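Local coordinates for hemopexin fold protein CP4 (Vigna unguiculata, PDB 3OYO) that is a cowpea seed protein with the calcium-containing four-bladed hemopexin propeller fold, whose biological role is not firmly established, at residues S12-Y17 and Y29-S34; Y24-Y29 and I38-R43; G54-E59 and G78-Y83. All coordinates share one frame; numbering follows the deposited sequence.

Interaction 1. Residues S12-Y17 and Y29-S34; sequences SEYEVY and YTPGAS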
ATOM      1  N   SER A  12      14.188   2.135   5.091  1.00 16.29           N
ATOM      2  CA  SER A  12      14.587   2.417   6.481  1.00 15.79           C
ATOM      3  C   SER A  12      13.755   1.568   7.446  1.00 14.75           C
ATOM      4  O   SER A  12      12.523   1.551   7.412  1.00  9.50           O
ATOM      5  CB  SER A  12      14.440   3.891   6.832  1.00 15.45           C
ATOM      6  OG  SER A  12      15.253   4.734   6.022  1.00 17.71           O
ATOM      7  N   GLU A  13      14.447   0.861   8.309  1.00 13.32           N
ATOM      8  CA  GLU A  13      13.798  -0.018   9.286  1.00 15.24           C
ATOM      9  C   GLU A  13      12.741   0.675  10.156  1.00 15.38           C
ATOM     10  O   GLU A  13      12.987   1.710  10.783  1.00 24.15           O
ATOM     11  CB  GLU A  13      14.863  -0.645  10.189  1.00 22.44           C
ATOM     12  CG  GLU A  13      15.732  -1.640   9.435  1.00 25.64           C
ATOM     13  CD  GLU A  13      15.052  -2.985   9.276  1.00 28.46           C
ATOM     14  OE1 GLU A  13      14.404  -3.431  10.246  1.00 33.11           O
ATOM     15  OE2 GLU A  13      15.148  -3.595   8.196  1.00 30.56           O
ATOM     16  N   TYR A  14      11.565   0.058  10.172  1.00 18.47           N
ATOM     17  CA  TYR A  14      10.415   0.527  10.948  1.00 18.00           C
ATOM     18  C   TYR A  14       9.970   1.918  10.597  1.00 17.76           C
ATOM     19  O   TYR A  14       9.525   2.667  11.426  1.00 18.74           O
ATOM     20  CB  TYR A  14      10.653   0.321  12.447  1.00 15.77           C
ATOM     21  CG  TYR A  14      10.540  -1.131  12.728  1.00 14.45           C
ATOM     22  CD1 TYR A  14      11.664  -1.970  12.671  1.00 14.05           C
ATOM     23  CD2 TYR A  14       9.303  -1.693  12.920  1.00 12.84           C
ATOM     24  CE1 TYR A  14      11.553  -3.344  12.834  1.00 15.62           C
ATOM     25  CE2 TYR A  14       9.173  -3.068  13.092  1.00 16.78           C
ATOM     26  CZ  TYR A  14      10.284  -3.884  13.053  1.00 14.39           C
ATOM     27  OH  TYR A  14      10.076  -5.232  13.197  1.00 17.24           O
ATOM     28  N   GLU A  15      10.066   2.236   9.326  1.00 18.44           N
ATOM     29  CA  GLU A  15       9.515   3.480   8.817  1.00 18.18           C
ATOM     30  C   GLU A  15       8.457   3.168   7.748  1.00 17.77           C
ATOM     31  O   GLU A  15       8.621   2.237   6.928  1.00 18.40           O
ATOM     32  CB  GLU A  15      10.618   4.336   8.222  1.00 18.33           C
ATOM     33  CG  GLU A  15      11.438   5.039   9.256  1.00 19.24           C
ATOM     34  CD  GLU A  15      12.475   5.926   8.650  1.00 20.02           C
ATOM     35  OE1 GLU A  15      12.204   6.526   7.602  1.00 19.43           O
ATOM     36  OE2 GLU A  15      13.570   6.038   9.227  1.00 22.17           O
ATOM     37  N   VAL A  16       7.396   3.969   7.720  1.00 14.18           N
ATOM     38  CA  VAL A  16       6.344   3.767   6.723  1.00 13.07           C
ATOM     39  C   VAL A  16       5.834   5.090   6.205  1.00 13.09           C
ATOM     40  O   VAL A  16       5.791   6.072   6.958  1.00 10.65           O
ATOM     41  CB  VAL A  16       5.173   2.875   7.292  1.00 11.29           C
ATOM     42  CG1 VAL A  16       4.550   3.507   8.538  1.00 10.46           C
ATOM     43  CG2 VAL A  16       4.099   2.555   6.200  1.00 10.17           C
ATOM     44  N   TYR A  17       5.410   5.089   4.928  1.00 11.44           N
ATOM     45  CA  TYR A  17       4.797   6.235   4.263  1.00 10.49           C
ATOM     46  C   TYR A  17       3.287   5.981   4.156  1.00 11.11           C
ATOM     47  O   TYR A  17       2.835   4.934   3.654  1.00 10.13           O
ATOM     48  CB  TYR A  17       5.407   6.434   2.882  1.00 12.19           C
ATOM     49  CG  TYR A  17       6.899   6.719   2.891  1.00 12.42           C
ATOM     50  CD1 TYR A  17       7.388   8.024   3.093  1.00 14.22           C
ATOM     51  CD2 TYR A  17       7.830   5.691   2.728  1.00 11.57           C
ATOM     52  CE1 TYR A  17       8.754   8.278   3.092  1.00 13.78           C
ATOM     53  CE2 TYR A  17       9.181   5.934   2.759  1.00 13.02           C
ATOM     54  CZ  TYR A  17       9.650   7.233   2.933  1.00 14.37           C
ATOM     55  OH  TYR A  17      11.039   7.447   2.971  1.00 16.44           O
ATOM     56  N   TYR A  29       7.455   3.340  13.351  1.00 15.41           N
ATOM     57  CA  TYR A  29       6.466   2.602  14.111  1.00 15.01           C
ATOM     58  C   TYR A  29       7.125   1.465  14.895  1.00 15.79           C
ATOM     59  O   TYR A  29       8.258   1.053  14.612  1.00 14.84           O
ATOM     60  CB  TYR A  29       5.339   2.129  13.170  1.00 14.67           C
ATOM     61  CG  TYR A  29       5.773   1.095  12.132  1.00 14.55           C
ATOM     62  CD1 TYR A  29       6.626   1.449  11.071  1.00 13.39           C
ATOM     63  CD2 TYR A  29       5.347  -0.239  12.235  1.00 13.53           C
ATOM     64  CE1 TYR A  29       7.038   0.501  10.132  1.00 15.08           C
ATOM     65  CE2 TYR A  29       5.745  -1.189  11.291  1.00 13.55           C
ATOM     66  CZ  TYR A  29       6.601  -0.823  10.270  1.00 14.39           C
ATOM     67  OH  TYR A  29       7.022  -1.763   9.377  1.00 16.30           O
ATOM     68  N   THR A  30       6.394   0.983  15.897  1.00 15.59           N
ATOM     69  CA  THR A  30       6.841  -0.099  16.760  1.00 15.13           C
ATOM     70  C   THR A  30       5.683  -1.019  16.992  1.00 16.02           C
ATOM     71  O   THR A  30       4.776  -0.691  17.764  1.00 22.79           O
ATOM     72  CB  THR A  30       7.387   0.392  18.132  1.00 15.04           C
ATOM     73  OG1 THR A  30       8.451   1.329  17.897  1.00 13.29           O
ATOM     74  CG2 THR A  30       7.962  -0.848  18.924  1.00 13.85           C
ATOM     75  N   PRO A  31       5.713  -2.193  16.346  1.00 19.59           N
ATOM     76  CA  PRO A  31       4.647  -3.176  16.561  1.00 20.44           C
ATOM     77  C   PRO A  31       4.538  -3.576  18.029  1.00 21.01           C
ATOM     78  O   PRO A  31       5.561  -3.798  18.684  1.00 21.91           O
ATOM     79  CB  PRO A  31       5.057  -4.365  15.664  1.00 21.99           C
ATOM     80  CG  PRO A  31       6.479  -4.155  15.341  1.00 22.48           C
ATOM     81  CD  PRO A  31       6.746  -2.679  15.408  1.00 21.59           C
ATOM     82  N   GLY A  32       3.314  -3.663  18.537  1.00 21.48           N
ATOM     83  CA  GLY A  32       3.095  -3.990  19.937  1.00 22.42           C
ATOM     84  C   GLY A  32       2.934  -2.775  20.845  1.00 22.99           C
ATOM     85  O   GLY A  32       2.558  -2.913  22.016  1.00 22.73           O
ATOM     86  N   ALA A  33       3.224  -1.584  20.316  1.00 26.69           N
ATOM     87  CA  ALA A  33       3.165  -0.343  21.092  1.00 26.67           C
ATOM     88  C   ALA A  33       2.421   0.780  20.335  1.00 27.62           C
ATOM     89  O   ALA A  33       2.396   0.827  19.082  1.00 32.22           O
ATOM     90  CB  ALA A  33       4.565   0.108  21.492  1.00 20.22           C
ATOM     91  N   SER A  34       1.779   1.652  21.108  1.00 22.26           N
ATOM     92  CA  SER A  34       1.075   2.807  20.572  1.00 23.27           C
ATOM     93  C   SER A  34       2.022   4.003  20.554  1.00 23.39           C
ATOM     94  O   SER A  34       1.592   5.149  20.630  1.00 29.43           O
ATOM     95  CB  SER A  34      -0.133   3.111  21.436  1.00 22.54           C
ATOM     96  OG  SER A  34      -1.273   2.505  20.855  1.00 23.64           O
TER
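Tyr-14 and Tyr-29 form a partly buried aromatic contact at the end of the hairpin made by strands 15-20 and 23-28, fastened by one backbone hydrogen bond. Tyr-29 N donates to Tyr-14 O at 2.9 Å. Tyr-14 occupies the third position of a type II turn from Ser-12 to Glu-15, with positive backbone angles, and its ring leans over Tyr-29: Tyr-14 CD2 sits above one face of the Tyr-29 ring, toward its rim, 3.9 Å from Tyr-29 CZ. The two ring planes are inclined at 51°, their centroids 5.3 Å apart. With its CG placed between the backbone N and carbonyl carbon (chi1 66°), Tyr-29 turns its ring back along the partner chain, where CE1 lies 3.3 Å from Tyr-14 C. Further along this chain, Val-16 CG1 meets Tyr-29 CD1 at 3.9 Å, the two side chains crossing at about a right angle. Pro-31 adds a second support for Tyr-14, its CD lying 3.4 Å from Tyr-14 CE2. The Tyr-29 hydroxyl is hydrogen-bonded to His-178 ND1, and the His-178 ring also meets that of Tyr-14. Replacing Tyr-29 with an alanine would probably open a gap between Tyr-14 and Val-16 and leave His-178 without its hydroxyl partner. Because His-178 lies between strands 173-176 and 182-187, the arrangement joins the first and last sheets, as expected where a four-bladed hemopexin propeller closes its circle.

Interaction 2. Residues Y24-Y29 and I38-R43; sequences YVRLHY and ILTNLR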
ATOM      1  N   TYR A  24       1.251  13.374   2.351  1.00  9.67           N
ATOM      2  CA  TYR A  24       1.750  12.180   3.046  1.00  9.24           C
ATOM      3  C   TYR A  24       2.538  12.539   4.337  1.00  9.54           C
ATOM      4  O   TYR A  24       2.910  13.716   4.599  1.00  9.82           O
ATOM      5  CB  TYR A  24       2.678  11.384   2.089  1.00  9.79           C
ATOM      6  CG  TYR A  24       4.096  11.940   2.083  1.00  9.03           C
ATOM      7  CD1 TYR A  24       4.384  13.168   1.455  1.00  8.85           C
ATOM      8  CD2 TYR A  24       5.129  11.280   2.753  1.00 10.72           C
ATOM      9  CE1 TYR A  24       5.671  13.716   1.496  1.00  9.87           C
ATOM     10  CE2 TYR A  24       6.426  11.833   2.829  1.00  9.74           C
ATOM     11  CZ  TYR A  24       6.684  13.065   2.183  1.00 12.25           C
ATOM     12  OH  TYR A  24       7.935  13.664   2.234  1.00 10.82           O
ATOM     13  N   VAL A  25       2.833  11.499   5.119  1.00  9.94           N
ATOM     14  CA  VAL A  25       3.675  11.580   6.331  1.00 10.33           C
ATOM     15  C   VAL A  25       4.570  10.369   6.284  1.00 10.13           C
ATOM     16  O   VAL A  25       4.251   9.372   5.620  1.00  8.95           O
ATOM     17  CB  VAL A  25       2.843  11.588   7.648  1.00 14.89           C
ATOM     18  CG1 VAL A  25       1.976  12.848   7.710  1.00 16.37           C
ATOM     19  CG2 VAL A  25       1.958  10.337   7.779  1.00 16.11           C
ATOM     20  N   ARG A  26       5.698  10.471   6.955  1.00 14.16           N
ATOM     21  CA  ARG A  26       6.595   9.353   7.111  1.00 14.46           C
ATOM     22  C   ARG A  26       6.646   9.064   8.601  1.00 14.87           C
ATOM     23  O   ARG A  26       6.960   9.947   9.388  1.00 13.88           O
ATOM     24  CB  ARG A  26       8.004   9.704   6.581  1.00 12.42           C
ATOM     25  CG  ARG A  26       9.017   8.617   6.771  1.00 11.60           C
ATOM     26  CD  ARG A  26      10.346   9.022   6.172  1.00 11.97           C
ATOM     27  NE  ARG A  26      10.787  10.299   6.734  1.00 14.05           N
ATOM     28  CZ  ARG A  26      11.862  10.423   7.482  1.00 15.66           C
ATOM     29  NH1 ARG A  26      12.631   9.350   7.699  1.00 16.00           N
ATOM     30  NH2 ARG A  26      12.201  11.616   7.964  1.00 15.09           N
ATOM     31  N   LEU A  27       6.358   7.815   8.977  1.00 14.63           N
ATOM     32  CA  LEU A  27       6.323   7.424  10.387  1.00 14.92           C
ATOM     33  C   LEU A  27       7.347   6.372  10.765  1.00 15.46           C
ATOM     34  O   LEU A  27       7.704   5.503   9.962  1.00 14.82           O
ATOM     35  CB  LEU A  27       4.979   6.859  10.829  1.00 15.58           C
ATOM     36  CG  LEU A  27       3.592   7.419  10.604  1.00 17.98           C
ATOM     37  CD1 LEU A  27       2.690   6.689  11.560  1.00 16.68           C
ATOM     38  CD2 LEU A  27       3.516   8.952  10.819  1.00 17.31           C
ATOM     39  N   HIS A  28       7.783   6.449  12.020  1.00 14.98           N
ATOM     40  CA  HIS A  28       8.546   5.383  12.607  1.00 15.66           C
ATOM     41  C   HIS A  28       7.530   4.657  13.487  1.00 15.54           C
ATOM     42  O   HIS A  28       6.793   5.273  14.266  1.00 14.06           O
ATOM     43  CB  HIS A  28       9.716   5.915  13.444  1.00 18.41           C
ATOM     44  CG  HIS A  28      10.356   4.855  14.280  1.00 20.41           C
ATOM     45  ND1 HIS A  28      11.268   3.964  13.765  1.00 21.92           N
ATOM     46  CD2 HIS A  28      10.183   4.512  15.578  1.00 22.27           C
ATOM     47  CE1 HIS A  28      11.624   3.109  14.705  1.00 21.66           C
ATOM     48  NE2 HIS A  28      10.987   3.426  15.816  1.00 21.69           N
ATOM     49  N   TYR A  29       7.455   3.340  13.351  1.00 15.41           N
ATOM     50  CA  TYR A  29       6.466   2.602  14.111  1.00 15.01           C
ATOM     51  C   TYR A  29       7.125   1.465  14.895  1.00 15.79           C
ATOM     52  O   TYR A  29       8.258   1.053  14.612  1.00 14.84           O
ATOM     53  CB  TYR A  29       5.339   2.129  13.170  1.00 14.67           C
ATOM     54  CG  TYR A  29       5.773   1.095  12.132  1.00 14.55           C
ATOM     55  CD1 TYR A  29       6.626   1.449  11.071  1.00 13.39           C
ATOM     56  CD2 TYR A  29       5.347  -0.239  12.235  1.00 13.53           C
ATOM     57  CE1 TYR A  29       7.038   0.501  10.132  1.00 15.08           C
ATOM     58  CE2 TYR A  29       5.745  -1.189  11.291  1.00 13.55           C
ATOM     59  CZ  TYR A  29       6.601  -0.823  10.270  1.00 14.39           C
ATOM     60  OH  TYR A  29       7.022  -1.763   9.377  1.00 16.30           O
ATOM     61  N   ILE A  38       5.996  10.585  14.177  1.00 20.73           N
ATOM     62  CA  ILE A  38       6.143  11.256  12.886  1.00 19.56           C
ATOM     63  C   ILE A  38       7.547  11.793  12.616  1.00 19.27           C
ATOM     64  O   ILE A  38       8.078  12.665  13.341  1.00 19.96           O
ATOM     65  CB  ILE A  38       5.119  12.407  12.696  1.00 17.57           C
ATOM     66  CG1 ILE A  38       3.681  11.853  12.657  1.00 16.42           C
ATOM     67  CG2 ILE A  38       5.418  13.156  11.349  1.00 17.18           C
ATOM     68  CD1 ILE A  38       2.645  12.862  13.040  1.00 15.81           C
ATOM     69  N   LEU A  39       8.151  11.284  11.558  1.00 14.77           N
ATOM     70  CA  LEU A  39       9.468  11.720  11.190  1.00 14.35           C
ATOM     71  C   LEU A  39       9.353  12.791  10.123  1.00 14.16           C
ATOM     72  O   LEU A  39      10.197  13.701  10.065  1.00 13.83           O
ATOM     73  CB  LEU A  39      10.328  10.556  10.713  1.00 16.93           C
ATOM     74  CG  LEU A  39      10.520   9.359  11.658  1.00 17.17           C
ATOM     75  CD1 LEU A  39      11.260   8.246  10.944  1.00 16.28           C
ATOM     76  CD2 LEU A  39      11.301   9.738  12.929  1.00 18.69           C
ATOM     77  N   THR A  40       8.340  12.689   9.257  1.00 13.53           N
ATOM     78  CA  THR A  40       8.098  13.747   8.268  1.00 13.27           C
ATOM     79  C   THR A  40       6.674  14.229   8.382  1.00 12.85           C
ATOM     80  O   THR A  40       5.741  13.488   8.063  1.00 12.03           O
ATOM     81  CB  THR A  40       8.326  13.285   6.821  1.00 15.82           C
ATOM     82  OG1 THR A  40       9.676  12.880   6.669  1.00 16.52           O
ATOM     83  CG2 THR A  40       8.085  14.445   5.889  1.00 16.78           C
ATOM     84  N   ASN A  41       6.513  15.467   8.834  1.00 14.55           N
ATOM     85  CA  ASN A  41       5.199  16.113   8.953  1.00 14.93           C
ATOM     86  C   ASN A  41       4.413  16.135   7.656  1.00 14.51           C
ATOM     87  O   ASN A  41       5.001  16.103   6.571  1.00 13.37           O
ATOM     88  CB  ASN A  41       5.335  17.525   9.510  1.00 21.31           C
ATOM     89  CG  ASN A  41       5.458  17.526  11.009  1.00 26.18           C
ATOM     90  OD1 ASN A  41       4.584  16.998  11.703  1.00 31.46           O
ATOM     91  ND2 ASN A  41       6.546  18.096  11.528  1.00 29.89           N
ATOM     92  N   LEU A  42       3.089  16.165   7.788  1.00 13.66           N
ATOM     93  CA  LEU A  42       2.198  16.122   6.653  1.00 13.49           C
ATOM     94  C   LEU A  42       2.616  17.205   5.680  1.00 13.82           C
ATOM     95  O   LEU A  42       2.782  18.363   6.080  1.00 14.29           O
ATOM     96  CB  LEU A  42       0.751  16.351   7.077  1.00  8.37           C
ATOM     97  CG  LEU A  42      -0.352  16.257   5.976  1.00  7.46           C
ATOM     98  CD1 LEU A  42      -0.786  14.806   5.777  1.00  4.97           C
ATOM     99  CD2 LEU A  42      -1.599  17.075   6.428  1.00  6.06           C
ATOM    100  N   ARG A  43       2.799  16.815   4.422  1.00 11.35           N
ATOM    101  CA  ARG A  43       3.180  17.766   3.364  1.00 11.41           C
ATOM    102  C   ARG A  43       2.864  17.225   1.988  1.00 11.25           C
ATOM    103  O   ARG A  43       2.525  16.023   1.799  1.00 10.30           O
ATOM    104  CB  ARG A  43       4.657  18.105   3.433  1.00 21.92           C
ATOM    105  CG  ARG A  43       5.583  16.921   3.292  1.00 24.94           C
ATOM    106  CD  ARG A  43       6.750  17.251   4.149  1.00 32.37           C
ATOM    107  NE  ARG A  43       8.017  16.734   3.669  1.00 36.73           N
ATOM    108  CZ  ARG A  43       8.787  17.339   2.782  1.00 37.83           C
ATOM    109  NH1 ARG A  43       8.405  18.492   2.246  1.00 40.09           N
ATOM    110  NH2 ARG A  43       9.941  16.780   2.435  1.00 38.71           N
TER
HETATM  111  O   HOH W   1      10.038  12.069   3.857  1.00  9.56           O
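A classic beta bulge interrupts the antiparallel hairpin here, with Leu-39 and Thr-40 both facing Arg-26. Arg-26 O consequently accepts two backbone bonds: Leu-39 N at 2.8 Å, and Thr-40 N at 3.1 Å. Arg-26 N answers by donating to Thr-40 O, and a further hydrogen-bonded pair, Tyr-24 with Arg-43, lies beyond a second shift of register. Between these pairs the backbone is close enough for Leu-42 CA to make a C-H...O contact with Tyr-24 O.

Side chains meet across the bulge as well. Arg-26 extends with CG anti to its own backbone N (chi1 177°) and then bends at chi3 (55°), bringing the guanidinium edge to Thr-40 OG1. Both NE, at 2.8 Å, and NH2, at 3.1 Å, donate to Thr-40 OG1, which lies in the guanidinium plane; Leu-39 CB covers one face of the same group, 3.5 Å from NH2. Thr-40 OG1 is also linked through a water to Tyr-24 OH, whose ring runs alongside the aliphatic part of Arg-43. Leu-27 and Ile-38 point to the other side of the sheet and pack tightly, CD2 of Leu-27 lying 3.4 Å from CG1 of Ile-38.

Glu-15 on the adjoining strand 15-20 forms a salt bridge with Arg-26 NH1, so the guanidinium spans three strands. Strand 23-28 is thus held between strand 15-20 and the outermost strand 37-44, with Leu-27 also touching Trp-216 and Leu-42 reaching Val-225 at the C-terminus.

Interaction 3. Residues G54-E59 and G78-Y83; sequences GTPFAE and GNHSAY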
ATOM      1  N   GLY A  54       4.150  17.314 -11.248  1.00  7.83           N
ATOM      2  CA  GLY A  54       3.699  17.338 -12.633  1.00  8.88           C
ATOM      3  C   GLY A  54       3.184  16.002 -13.105  1.00  9.08           C
ATOM      4  O   GLY A  54       3.191  15.750 -14.299  1.00  8.03           O
ATOM      5  N   THR A  55       2.754  15.141 -12.164  1.00 10.32           N
ATOM      6  CA  THR A  55       2.302  13.771 -12.459  1.00 10.47           C
ATOM      7  C   THR A  55       1.066  13.478 -11.584  1.00 11.29           C
ATOM      8  O   THR A  55       0.816  14.188 -10.606  1.00 11.19           O
ATOM      9  CB  THR A  55       3.362  12.681 -12.231  1.00 11.77           C
ATOM     10  OG1 THR A  55       3.599  12.494 -10.841  1.00 13.17           O
ATOM     11  CG2 THR A  55       4.673  12.975 -12.929  1.00 12.39           C
ATOM     12  N   PRO A  56       0.265  12.461 -11.961  1.00 11.36           N
ATOM     13  CA  PRO A  56      -0.932  12.063 -11.199  1.00 11.05           C
ATOM     14  C   PRO A  56      -0.631  11.686  -9.750  1.00 10.82           C
ATOM     15  O   PRO A  56      -1.518  11.743  -8.884  1.00 10.56           O
ATOM     16  CB  PRO A  56      -1.468  10.861 -12.005  1.00  9.20           C
ATOM     17  CG  PRO A  56      -0.982  11.163 -13.417  1.00  8.73           C
ATOM     18  CD  PRO A  56       0.402  11.678 -13.204  1.00  8.84           C
ATOM     19  N   PHE A  57       0.613  11.299  -9.500  1.00  7.32           N
ATOM     20  CA  PHE A  57       1.061  10.888  -8.148  1.00  6.68           C
ATOM     21  C   PHE A  57       1.207  12.050  -7.187  1.00  6.47           C
ATOM     22  O   PHE A  57       1.064  11.858  -5.992  1.00  5.77           O
ATOM     23  CB  PHE A  57       2.333  10.050  -8.210  1.00  6.87           C
ATOM     24  CG  PHE A  57       2.313   9.075  -9.357  1.00  8.27           C
ATOM     25  CD1 PHE A  57       1.367   8.041  -9.379  1.00  7.57           C
ATOM     26  CD2 PHE A  57       3.133   9.277 -10.463  1.00  7.11           C
ATOM     27  CE1 PHE A  57       1.250   7.198 -10.481  1.00  7.94           C
ATOM     28  CE2 PHE A  57       3.051   8.448 -11.569  1.00  9.59           C
ATOM     29  CZ  PHE A  57       2.108   7.397 -11.597  1.00  9.96           C
ATOM     30  N   ALA A  58       1.454  13.248  -7.723  1.00  7.55           N
ATOM     31  CA  ALA A  58       1.526  14.467  -6.926  1.00  7.83           C
ATOM     32  C   ALA A  58       0.130  15.016  -6.752  1.00  6.79           C
ATOM     33  O   ALA A  58      -0.237  15.422  -5.691  1.00  6.78           O
ATOM     34  CB  ALA A  58       2.406  15.539  -7.623  1.00  9.42           C
ATOM     35  N   GLU A  59      -0.604  15.107  -7.845  1.00  8.08           N
ATOM     36  CA  GLU A  59      -1.983  15.659  -7.876  1.00  8.98           C
ATOM     37  C   GLU A  59      -2.776  14.802  -8.895  1.00  9.51           C
ATOM     38  O   GLU A  59      -2.367  14.691 -10.053  1.00 23.85           O
ATOM     39  CB  GLU A  59      -1.942  17.118  -8.362  1.00 12.10           C
ATOM     40  CG  GLU A  59      -1.363  18.133  -7.351  1.00 15.15           C
ATOM     41  CD  GLU A  59      -2.324  18.493  -6.213  1.00 17.22           C
ATOM     42  OE1 GLU A  59      -3.471  18.018  -6.215  1.00 16.88           O
ATOM     43  OE2 GLU A  59      -1.950  19.277  -5.309  1.00 18.42           O
ATOM     44  N   GLY A  78      -5.276   6.594  -9.900  1.00  8.16           N
ATOM     45  CA  GLY A  78      -6.242   6.251 -10.961  1.00  8.25           C
ATOM     46  C   GLY A  78      -5.724   5.096 -11.808  1.00  8.69           C
ATOM     47  O   GLY A  78      -5.284   4.057 -11.278  1.00  5.87           O
ATOM     48  N   ASN A  79      -5.745   5.281 -13.116  1.00  7.92           N
ATOM     49  CA  ASN A  79      -5.273   4.273 -14.085  1.00  8.76           C
ATOM     50  C   ASN A  79      -3.785   4.449 -14.449  1.00  9.59           C
ATOM     51  O   ASN A  79      -3.356   4.023 -15.513  1.00  9.12           O
ATOM     52  CB  ASN A  79      -6.145   4.297 -15.379  1.00 10.01           C
ATOM     53  CG  ASN A  79      -5.876   5.526 -16.298  1.00 12.70           C
ATOM     54  OD1 ASN A  79      -5.932   5.405 -17.525  1.00 13.76           O
ATOM     55  ND2 ASN A  79      -5.626   6.693 -15.713  1.00 11.29           N
ATOM     56  N   HIS A  80      -3.014   5.103 -13.569  1.00 12.47           N
ATOM     57  CA  HIS A  80      -1.611   5.418 -13.841  1.00 12.45           C
ATOM     58  C   HIS A  80      -0.665   4.832 -12.811  1.00 12.24           C
ATOM     59  O   HIS A  80      -0.988   4.753 -11.617  1.00 10.49           O
ATOM     60  CB  HIS A  80      -1.390   6.941 -13.985  1.00 16.84           C
ATOM     61  CG  HIS A  80      -1.820   7.448 -15.322  1.00 19.75           C
ATOM     62  ND1 HIS A  80      -3.053   8.015 -15.540  1.00 22.29           N
ATOM     63  CD2 HIS A  80      -1.228   7.352 -16.537  1.00 21.59           C
ATOM     64  CE1 HIS A  80      -3.200   8.256 -16.827  1.00 23.89           C
ATOM     65  NE2 HIS A  80      -2.095   7.880 -17.451  1.00 24.20           N
ATOM     66  N   SER A  81       0.520   4.469 -13.307  1.00 12.53           N
ATOM     67  CA  SER A  81       1.581   3.817 -12.500  1.00 11.82           C
ATOM     68  C   SER A  81       3.005   4.372 -12.754  1.00 12.43           C
ATOM     69  O   SER A  81       3.327   4.920 -13.825  1.00 12.40           O
ATOM     70  CB  SER A  81       1.542   2.284 -12.708  1.00  8.45           C
ATOM     71  OG  SER A  81       2.427   1.608 -11.809  1.00  6.66           O
ATOM     72  N   ALA A  82       3.862   4.258 -11.747  1.00 11.45           N
ATOM     73  CA  ALA A  82       5.271   4.576 -11.940  1.00 11.47           C
ATOM     74  C   ALA A  82       6.080   3.672 -11.027  1.00 11.94           C
ATOM     75  O   ALA A  82       5.611   3.288  -9.936  1.00 11.65           O
ATOM     76  CB  ALA A  82       5.575   6.078 -11.645  1.00 10.31           C
ATOM     77  N   TYR A  83       7.267   3.281 -11.503  1.00 13.06           N
ATOM     78  CA  TYR A  83       8.223   2.585 -10.658  1.00 12.98           C
ATOM     79  C   TYR A  83       9.174   3.699 -10.293  1.00 12.31           C
ATOM     80  O   TYR A  83       9.588   4.468 -11.153  1.00 11.03           O
ATOM     81  CB  TYR A  83       8.909   1.447 -11.431  1.00 14.07           C
ATOM     82  CG  TYR A  83       9.644   0.476 -10.521  1.00 14.43           C
ATOM     83  CD1 TYR A  83       9.056   0.022  -9.347  1.00 13.27           C
ATOM     84  CD2 TYR A  83      10.928   0.031 -10.825  1.00 14.58           C
ATOM     85  CE1 TYR A  83       9.708  -0.851  -8.495  1.00 14.47           C
ATOM     86  CE2 TYR A  83      11.614  -0.852  -9.953  1.00 15.46           C
ATOM     87  CZ  TYR A  83      10.999  -1.277  -8.779  1.00 15.78           C
ATOM     88  OH  TYR A  83      11.654  -2.152  -7.901  1.00 15.63           O
TER
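The ring of Phe-57 pushes its far end against the backbone of strand 80-85, spanning His-80 to Ala-82. Its three outer carbons each find a different neighbour. Phe-57 CE1 points at His-80 O, 3.5 Å away and near the ring plane, so the aromatic edge meets the carbonyl oxygen. Phe-57 CZ reaches the peptide itself, 3.4 Å from Ser-81 C, and Phe-57 CE2 rests on the methyl of Ala-82 at 3.5 Å from CB. The ring is carried there with CG anti to the carbonyl carbon (chi1 -40°), leading it out of the loop toward the strand. Pro-56 makes a looser contact beside it, its CG 4.3 Å from His-80 CG.

The loop is shaped by Thr-55, whose O accepts backbone bonds from Ala-58 N at 3.1 Å and Glu-59 N at 3.2 Å; these wind the chain through Pro-56 and Phe-57. Val-75, Pro-99, Leu-52 and Ile-62 also touch the Phe-57 side chain, while Pro-56 O is hydrogen-bonded to Ser-77 OG. At the start of the strand segment, Gly-78 N is hydrogen-bonded to Asp-63 OD2; Asp-63 is one of the residues of the calcium site.

No hydrogen bond joins 54-59 to 78-83. The contact therefore rests on van der Waals packing of an aromatic ring against backbone and one methyl, with the slightly positive aromatic edge probably giving His-80 O a weak electrostatic complement.

Interactions 1 and 2 both involve the first antiparallel sheet, their centres 11 Å apart, and touch directly: they share Tyr-29, and strands 15-20 and 23-28 are neighbours. Their segments alternate along the chain, so strand 23-28 and its end are bound to what comes before and after them. Interaction 3 comes later, where the loop leading into the second sheet packs on its strand 80-85; its centre is about 26 Å from that of interaction 1, on the opposite side of the chain's centre, and about 21 Å from that of interaction 2. The three contacts thus belong to the first two blades and the connection between them, with interaction 1 also reaching the final blade where the ring closes.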